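Long-range contacts in gluconate kinase (Lactobacillus acidophilus, PDB 3LL3), which probably phosphorylates a sugar substrate at the expense of ATP, as a carbohydrate kinase of the FGGY family that binds ATP and D-xylulose: residues 241-250 / 448-456; 323-334 / 363-374. All coordinates share one frame; numbering follows the deposited sequence.

Interaction 1: residues 241-250 / 448-456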
# COMPACT_ATOMS: atom_id res chain seq x y z
N TYR A 241 6.93 -13.41 31.22
CA TYR A 241 8.06 -13.28 32.13
C TYR A 241 9.04 -14.42 31.95
O TYR A 241 10.24 -14.20 31.83
CB TYR A 241 7.57 -13.28 33.57
CG TYR A 241 8.70 -13.30 34.57
CD1 TYR A 241 9.49 -12.17 34.78
CD2 TYR A 241 9.00 -14.44 35.27
CE1 TYR A 241 10.54 -12.19 35.70
CE2 TYR A 241 10.04 -14.48 36.19
CZ TYR A 241 10.80 -13.35 36.40
OH TYR A 241 11.82 -13.42 37.31
N LEU A 242 8.52 -15.65 31.98
CA LEU A 242 9.36 -16.83 31.87
C LEU A 242 10.10 -16.90 30.52
O LEU A 242 11.27 -17.28 30.49
CB LEU A 242 8.54 -18.09 32.12
CG LEU A 242 8.09 -18.22 33.59
CD1 LEU A 242 7.31 -19.50 33.83
CD2 LEU A 242 9.28 -18.14 34.52
N SER A 243 9.42 -16.56 29.43
CA SER A 243 10.04 -16.52 28.12
C SER A 243 11.19 -15.53 28.07
O SER A 243 12.12 -15.71 27.31
CB SER A 243 9.02 -16.15 27.04
OG SER A 243 8.18 -17.25 26.79
N THR A 244 11.11 -14.47 28.88
CA THR A 244 12.16 -13.45 28.94
C THR A 244 13.38 -13.92 29.74
O THR A 244 14.53 -13.91 29.22
CB THR A 244 11.62 -12.12 29.53
OG1 THR A 244 10.45 -11.73 28.81
CG2 THR A 244 12.68 -11.02 29.43
N ILE A 245 13.18 -14.34 30.99
CA ILE A 245 14.30 -14.88 31.73
C ILE A 245 14.78 -16.21 31.12
O ILE A 245 15.94 -16.56 31.24
CB ILE A 245 14.04 -15.05 33.25
CG1 ILE A 245 13.05 -16.19 33.52
CG2 ILE A 245 13.55 -13.74 33.87
CD1 ILE A 245 12.98 -16.59 35.02
N GLY A 246 13.89 -16.93 30.44
CA GLY A 246 14.24 -18.18 29.77
C GLY A 246 15.20 -18.04 28.58
O GLY A 246 15.72 -19.06 28.06
N VAL A 247 15.42 -16.81 28.13
CA VAL A 247 16.42 -16.52 27.10
C VAL A 247 17.56 -15.71 27.70
O VAL A 247 18.34 -15.06 26.99
CB VAL A 247 15.82 -15.81 25.85
CG1 VAL A 247 14.78 -16.71 25.17
CG2 VAL A 247 15.24 -14.42 26.18
N ASN A 248 17.66 -15.76 29.02
CA ASN A 248 18.72 -15.10 29.77
C ASN A 248 18.69 -13.58 29.67
O ASN A 248 19.73 -12.93 29.80
CB ASN A 248 20.10 -15.60 29.35
CG ASN A 248 21.13 -15.42 30.44
OD1 ASN A 248 20.78 -15.35 31.61
ND2 ASN A 248 22.40 -15.34 30.05
N ALA A 249 17.53 -13.01 29.40
CA ALA A 249 17.42 -11.55 29.39
C ALA A 249 16.89 -11.09 30.73
O ALA A 249 15.73 -10.73 30.86
CB ALA A 249 16.53 -11.07 28.24
N ILE A 250 17.75 -11.11 31.74
CA ILE A 250 17.29 -10.96 33.13
C ILE A 250 17.36 -9.51 33.60
O ILE A 250 16.83 -9.16 34.66
CB ILE A 250 18.10 -11.84 34.09
CG1 ILE A 250 19.55 -11.37 34.11
CG2 ILE A 250 18.02 -13.30 33.65
CD1 ILE A 250 20.44 -12.17 35.01
N LEU A 448 18.99 -15.45 40.24
CA LEU A 448 18.36 -15.51 38.93
C LEU A 448 19.37 -15.66 37.80
O LEU A 448 19.13 -16.40 36.86
CB LEU A 448 17.53 -14.26 38.71
CG LEU A 448 16.57 -14.31 37.53
CD1 LEU A 448 15.50 -15.33 37.81
CD2 LEU A 448 15.97 -12.91 37.32
N SER A 449 20.50 -14.97 37.92
CA SER A 449 21.53 -14.97 36.88
C SER A 449 22.03 -16.37 36.57
O SER A 449 22.60 -16.63 35.51
CB SER A 449 22.71 -14.08 37.28
OG SER A 449 23.30 -14.50 38.50
N GLU A 450 21.82 -17.29 37.51
CA GLU A 450 22.30 -18.64 37.30
C GLU A 450 21.56 -19.35 36.17
O GLU A 450 22.01 -20.38 35.69
CB GLU A 450 22.26 -19.44 38.61
CG GLU A 450 23.17 -18.87 39.71
CD GLU A 450 22.89 -19.47 41.08
OE1 GLU A 450 22.37 -20.60 41.14
OE2 GLU A 450 23.19 -18.81 42.10
N ILE A 451 20.42 -18.81 35.75
CA ILE A 451 19.65 -19.41 34.66
C ILE A 451 20.47 -19.44 33.37
O ILE A 451 20.22 -20.24 32.47
CB ILE A 451 18.32 -18.66 34.40
CG1 ILE A 451 17.35 -19.56 33.63
CG2 ILE A 451 18.57 -17.34 33.65
CD1 ILE A 451 15.94 -19.03 33.60
N GLY A 452 21.48 -18.58 33.30
CA GLY A 452 22.39 -18.54 32.17
C GLY A 452 23.03 -19.88 31.85
O GLY A 452 23.40 -20.15 30.71
N GLN A 453 23.18 -20.75 32.85
CA GLN A 453 23.83 -22.01 32.55
C GLN A 453 22.91 -22.93 31.78
O GLN A 453 23.36 -23.87 31.13
CB GLN A 453 24.38 -22.69 33.81
CG GLN A 453 23.38 -23.02 34.85
CD GLN A 453 24.05 -23.60 36.08
OE1 GLN A 453 24.55 -24.74 36.07
NE2 GLN A 453 24.06 -22.82 37.16
N PHE A 454 21.61 -22.64 31.83
CA PHE A 454 20.62 -23.47 31.16
C PHE A 454 20.18 -22.83 29.86
O PHE A 454 19.98 -23.52 28.86
CB PHE A 454 19.43 -23.71 32.10
CG PHE A 454 19.84 -24.34 33.40
CD1 PHE A 454 20.21 -25.68 33.43
CD2 PHE A 454 19.95 -23.59 34.55
CE1 PHE A 454 20.63 -26.26 34.60
CE2 PHE A 454 20.36 -24.17 35.73
CZ PHE A 454 20.71 -25.51 35.75
N ALA A 455 20.03 -21.51 29.88
CA ALA A 455 19.56 -20.75 28.74
C ALA A 455 20.79 -20.27 28.01
O ALA A 455 21.24 -19.15 28.21
CB ALA A 455 18.72 -19.56 29.21
N GLN A 456 21.36 -21.13 27.18
CA GLN A 456 22.62 -20.80 26.53
C GLN A 456 22.45 -20.22 25.12
O GLN A 456 21.54 -20.58 24.37
CB GLN A 456 23.55 -22.01 26.52
CG GLN A 456 24.00 -22.40 27.91
CD GLN A 456 25.26 -23.23 27.90
OE1 GLN A 456 26.23 -22.90 27.21
NE2 GLN A 456 25.26 -24.31 28.69
O HOH W 1 23.13 -17.26 27.98
O HOH W 2 22.37 -14.74 33.49

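Interaction 2: residues 323-334 / 363-374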
# COMPACT_ATOMS: atom_id res chain seq x y z
N VAL A 323 13.76 -15.20 -2.90
CA VAL A 323 13.35 -14.12 -3.80
C VAL A 323 13.54 -12.75 -3.17
O VAL A 323 14.06 -11.82 -3.81
CB VAL A 323 11.90 -14.28 -4.24
CG1 VAL A 323 11.49 -13.11 -5.13
CG2 VAL A 323 11.72 -15.61 -4.97
N ALA A 324 13.12 -12.61 -1.91
CA ALA A 324 13.26 -11.35 -1.19
C ALA A 324 14.70 -10.87 -1.18
O ALA A 324 14.98 -9.68 -1.34
CB ALA A 324 12.74 -11.49 0.24
N GLN A 325 15.63 -11.80 -1.01
CA GLN A 325 17.04 -11.44 -0.96
C GLN A 325 17.59 -10.88 -2.27
O GLN A 325 18.62 -10.21 -2.25
CB GLN A 325 17.89 -12.62 -0.48
CG GLN A 325 17.60 -12.99 0.96
CD GLN A 325 18.39 -14.19 1.44
OE1 GLN A 325 17.82 -15.26 1.70
NE2 GLN A 325 19.70 -14.03 1.54
N THR A 326 16.92 -11.11 -3.40
CA THR A 326 17.38 -10.51 -4.65
C THR A 326 17.04 -9.03 -4.78
O THR A 326 17.46 -8.38 -5.73
CB THR A 326 16.90 -11.27 -5.90
OG1 THR A 326 15.48 -11.18 -6.01
CG2 THR A 326 17.32 -12.72 -5.85
N ALA A 327 16.28 -8.47 -3.83
CA ALA A 327 16.04 -7.02 -3.84
C ALA A 327 17.08 -6.35 -2.95
O ALA A 327 17.59 -6.97 -2.03
CB ALA A 327 14.63 -6.70 -3.36
N PRO A 328 17.40 -5.08 -3.22
CA PRO A 328 18.38 -4.44 -2.34
C PRO A 328 17.79 -4.13 -0.97
O PRO A 328 16.57 -3.99 -0.85
CB PRO A 328 18.71 -3.13 -3.06
CG PRO A 328 17.46 -2.83 -3.86
CD PRO A 328 16.90 -4.17 -4.27
N ALA A 329 18.64 -4.06 0.04
CA ALA A 329 18.25 -3.63 1.36
C ALA A 329 17.48 -2.31 1.25
O ALA A 329 17.96 -1.35 0.66
CB ALA A 329 19.49 -3.44 2.24
N GLY A 330 16.27 -2.29 1.81
CA GLY A 330 15.46 -1.09 1.81
C GLY A 330 14.38 -1.17 0.75
O GLY A 330 13.51 -0.30 0.68
N SER A 331 14.44 -2.21 -0.08
CA SER A 331 13.44 -2.48 -1.12
C SER A 331 13.15 -1.27 -2.03
O SER A 331 12.01 -1.05 -2.45
CB SER A 331 12.13 -2.98 -0.50
OG SER A 331 12.33 -4.12 0.34
N ARG A 332 14.19 -0.49 -2.32
CA ARG A 332 14.04 0.73 -3.11
C ARG A 332 13.00 1.66 -2.51
O ARG A 332 12.22 2.30 -3.23
CB ARG A 332 13.69 0.40 -4.56
CG ARG A 332 14.64 -0.60 -5.21
CD ARG A 332 14.36 -0.73 -6.70
NE ARG A 332 15.05 -1.88 -7.26
CZ ARG A 332 16.27 -1.82 -7.76
NH1 ARG A 332 16.92 -0.66 -7.79
NH2 ARG A 332 16.85 -2.91 -8.24
N ASN A 333 13.00 1.74 -1.18
CA ASN A 333 12.15 2.66 -0.47
C ASN A 333 10.68 2.27 -0.47
O ASN A 333 9.82 3.11 -0.19
CB ASN A 333 12.30 4.08 -1.04
CG ASN A 333 13.50 4.80 -0.48
OD1 ASN A 333 14.16 4.32 0.47
ND2 ASN A 333 13.81 5.96 -1.06
N LEU A 334 10.38 1.02 -0.76
CA LEU A 334 9.00 0.58 -0.64
C LEU A 334 8.68 0.34 0.84
O LEU A 334 9.41 -0.37 1.52
CB LEU A 334 8.76 -0.67 -1.49
CG LEU A 334 7.36 -1.26 -1.39
CD1 LEU A 334 6.31 -0.25 -1.86
CD2 LEU A 334 7.28 -2.55 -2.19
N HIS A 363 9.55 -1.42 -8.71
CA HIS A 363 9.24 -2.41 -7.68
C HIS A 363 8.60 -3.65 -8.27
O HIS A 363 7.41 -3.65 -8.60
CB HIS A 363 8.35 -1.82 -6.60
CG HIS A 363 8.98 -0.66 -5.89
ND1 HIS A 363 8.71 0.65 -6.22
CD2 HIS A 363 9.89 -0.62 -4.89
CE1 HIS A 363 9.42 1.45 -5.45
NE2 HIS A 363 10.15 0.70 -4.63
N GLN A 364 9.39 -4.71 -8.37
CA GLN A 364 8.91 -5.98 -8.89
C GLN A 364 8.67 -6.94 -7.72
O GLN A 364 8.70 -6.51 -6.58
CB GLN A 364 9.92 -6.54 -9.90
CG GLN A 364 10.08 -5.64 -11.12
CD GLN A 364 11.27 -6.02 -11.97
OE1 GLN A 364 11.36 -7.13 -12.48
NE2 GLN A 364 12.21 -5.08 -12.13
N LYS A 365 8.44 -8.22 -8.00
CA LYS A 365 8.14 -9.16 -6.91
C LYS A 365 9.18 -9.15 -5.78
O LYS A 365 8.82 -9.16 -4.61
CB LYS A 365 7.94 -10.58 -7.43
CG LYS A 365 7.38 -11.55 -6.36
CD LYS A 365 5.86 -11.62 -6.43
CE LYS A 365 5.45 -12.39 -7.69
NZ LYS A 365 3.99 -12.60 -7.79
N PRO A 366 10.48 -9.14 -6.11
CA PRO A 366 11.44 -9.18 -5.00
C PRO A 366 11.32 -7.98 -4.07
O PRO A 366 11.43 -8.17 -2.86
CB PRO A 366 12.79 -9.17 -5.73
CG PRO A 366 12.49 -9.92 -7.00
CD PRO A 366 11.13 -9.40 -7.41
N GLU A 367 11.11 -6.79 -4.61
CA GLU A 367 10.91 -5.59 -3.79
C GLU A 367 9.69 -5.71 -2.87
O GLU A 367 9.73 -5.27 -1.72
CB GLU A 367 10.76 -4.35 -4.67
CG GLU A 367 12.07 -3.78 -5.24
CD GLU A 367 12.72 -4.68 -6.28
OE1 GLU A 367 12.01 -5.44 -6.99
OE2 GLU A 367 13.95 -4.63 -6.39
N MSE A 368 8.60 -6.30 -3.36
CA MSE A 368 7.41 -6.44 -2.51
C MSE A 368 7.63 -7.49 -1.45
O MSE A 368 7.24 -7.28 -0.31
CB MSE A 368 6.16 -6.75 -3.31
CG MSE A 368 5.85 -5.59 -4.29
SE MSE A 368 4.17 -5.83 -5.21
CE MSE A 368 2.92 -5.40 -3.74
N ALA A 369 8.27 -8.60 -1.82
CA ALA A 369 8.58 -9.68 -0.89
C ALA A 369 9.45 -9.15 0.23
O ALA A 369 9.17 -9.39 1.40
CB ALA A 369 9.28 -10.84 -1.60
N ARG A 370 10.50 -8.43 -0.13
CA ARG A 370 11.43 -7.95 0.87
C ARG A 370 10.81 -6.86 1.74
O ARG A 370 11.09 -6.79 2.93
CB ARG A 370 12.75 -7.46 0.26
CG ARG A 370 13.77 -7.27 1.35
CD ARG A 370 14.90 -6.34 1.02
NE ARG A 370 16.06 -7.08 0.62
CZ ARG A 370 17.19 -7.18 1.32
NH1 ARG A 370 17.36 -6.56 2.48
NH2 ARG A 370 18.16 -7.90 0.83
N ALA A 371 9.99 -6.00 1.14
CA ALA A 371 9.32 -4.95 1.90
C ALA A 371 8.46 -5.55 3.00
O ALA A 371 8.35 -4.97 4.07
CB ALA A 371 8.45 -4.05 0.99
N VAL A 372 7.85 -6.70 2.73
CA VAL A 372 7.02 -7.36 3.74
C VAL A 372 7.90 -7.75 4.93
O VAL A 372 7.57 -7.44 6.08
CB VAL A 372 6.32 -8.63 3.19
CG1 VAL A 372 5.75 -9.46 4.35
CG2 VAL A 372 5.23 -8.26 2.16
N ILE A 373 9.03 -8.39 4.65
CA ILE A 373 9.93 -8.83 5.72
C ILE A 373 10.47 -7.64 6.48
O ILE A 373 10.51 -7.65 7.71
CB ILE A 373 11.09 -9.68 5.17
CG1 ILE A 373 10.56 -11.01 4.64
CG2 ILE A 373 12.09 -9.98 6.30
CD1 ILE A 373 11.50 -11.71 3.66
N GLU A 374 10.90 -6.62 5.76
CA GLU A 374 11.39 -5.41 6.39
C GLU A 374 10.33 -4.68 7.22
O GLU A 374 10.64 -4.16 8.30
CB GLU A 374 11.99 -4.46 5.36
CG GLU A 374 13.33 -4.95 4.79
CD GLU A 374 13.82 -4.14 3.61
OE1 GLU A 374 13.07 -3.27 3.10
OE2 GLU A 374 14.98 -4.39 3.17
O HOH W 3 10.91 -1.45 3.43

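Interaction 1: residues 241-250 / 448-456
I451 meets the end of helix 239-245 with its CD1, which lies 3.4 Å from I245 O and also touches the CG1 branch of I245, the two side chains crossing at about a right angle. CG1 of I451 stands anti to the backbone N (chi1 -160°), and this places CD1 against I245 while CG2 packs against I250 CG2 at 4.1 Å. L448 forks: CD1 reaches I245 CD1 at 4.0 Å, CD2 reaches I250 CB. I250 CD1 rests 3.5 Å from S449 CA, and at the other end of the contact A455 CB sits 3.3 Å from G246 O. No direct hydrogen bond joins the segments. Instead N248 spans them through two waters: one receives a weak bond from ND2 and donates to A455 O, the other donates to OD1 and S449 O. Behind this layer, I451 packs on F436. N248, its phi positive (64°), is the C-prime residue of a Schellman motif that ends the helix. That helix follows strand 232-238 of the six-stranded sheet, and 457-461 is outermost, within this chain, in the seven-stranded one, so the contact links the two sheet-bearing halves of an FGGY kinase, of the actin-like ATPase clan.

Interaction 2: residues 323-334 / 363-374
The carboxylate of E374 receives two bonds from the turn at 328-331: G330 N donates to OE2 at 2.8 Å on the syn side, and S331 OG reaches OE1 at 3.0 Å from above the carboxylate plane. OE2 also takes R370 NH1 in a salt bridge and a hydrogen bond from Y471, so this buried charge is probably well compensated. R370 bends at chi3 (-99°), laying its guanidinium under the P328-A329 peptide, with A329 N over its centre; NE makes a weak bond to A324 O. Replacing R370 with a leucine would probably leave E374 without its charged mate and the A324 carbonyl without its weak donor. Elsewhere, R332 NE bridges to E367 OE2 at 3.1 Å, and H363 NE2 donates to R332 O, 3.0 Å away. Apolar pairs fill in around them: L334 CD2 packs on A371 CB at 3.7 Å and, on the flank by helix 317-325, A324 CB meets I373 CD1 at 3.6 Å. One side of helix 365-388 is thereby covered by the end of helix 317-325 and the turns that follow, with F408 of helix 407-417 beside R370 and I373, F356 of strand 354-359 against L334, and W305 of the second subunit bonded to H363 O.

Overall arrangement
The two contacts lie far apart, their centres 35 Å from each other and their nearest atoms about 20 Å, with no touch between them. In sequence, both segments of interaction 2 fall between those of interaction 1. Interaction 1 is the more central, about 16 Å from the centre of the chain, and lies away from the ligand pockets, the Y241 side chain about 9 Å from bound D-xylulose and that of V247 about 11 Å from ATP. Interaction 2, about 30 Å from the chain centre, is near the nucleotide without touching it, the I373 side chain about 7 Å from ATP, and reaches the second subunit, which interaction 1 does not touch.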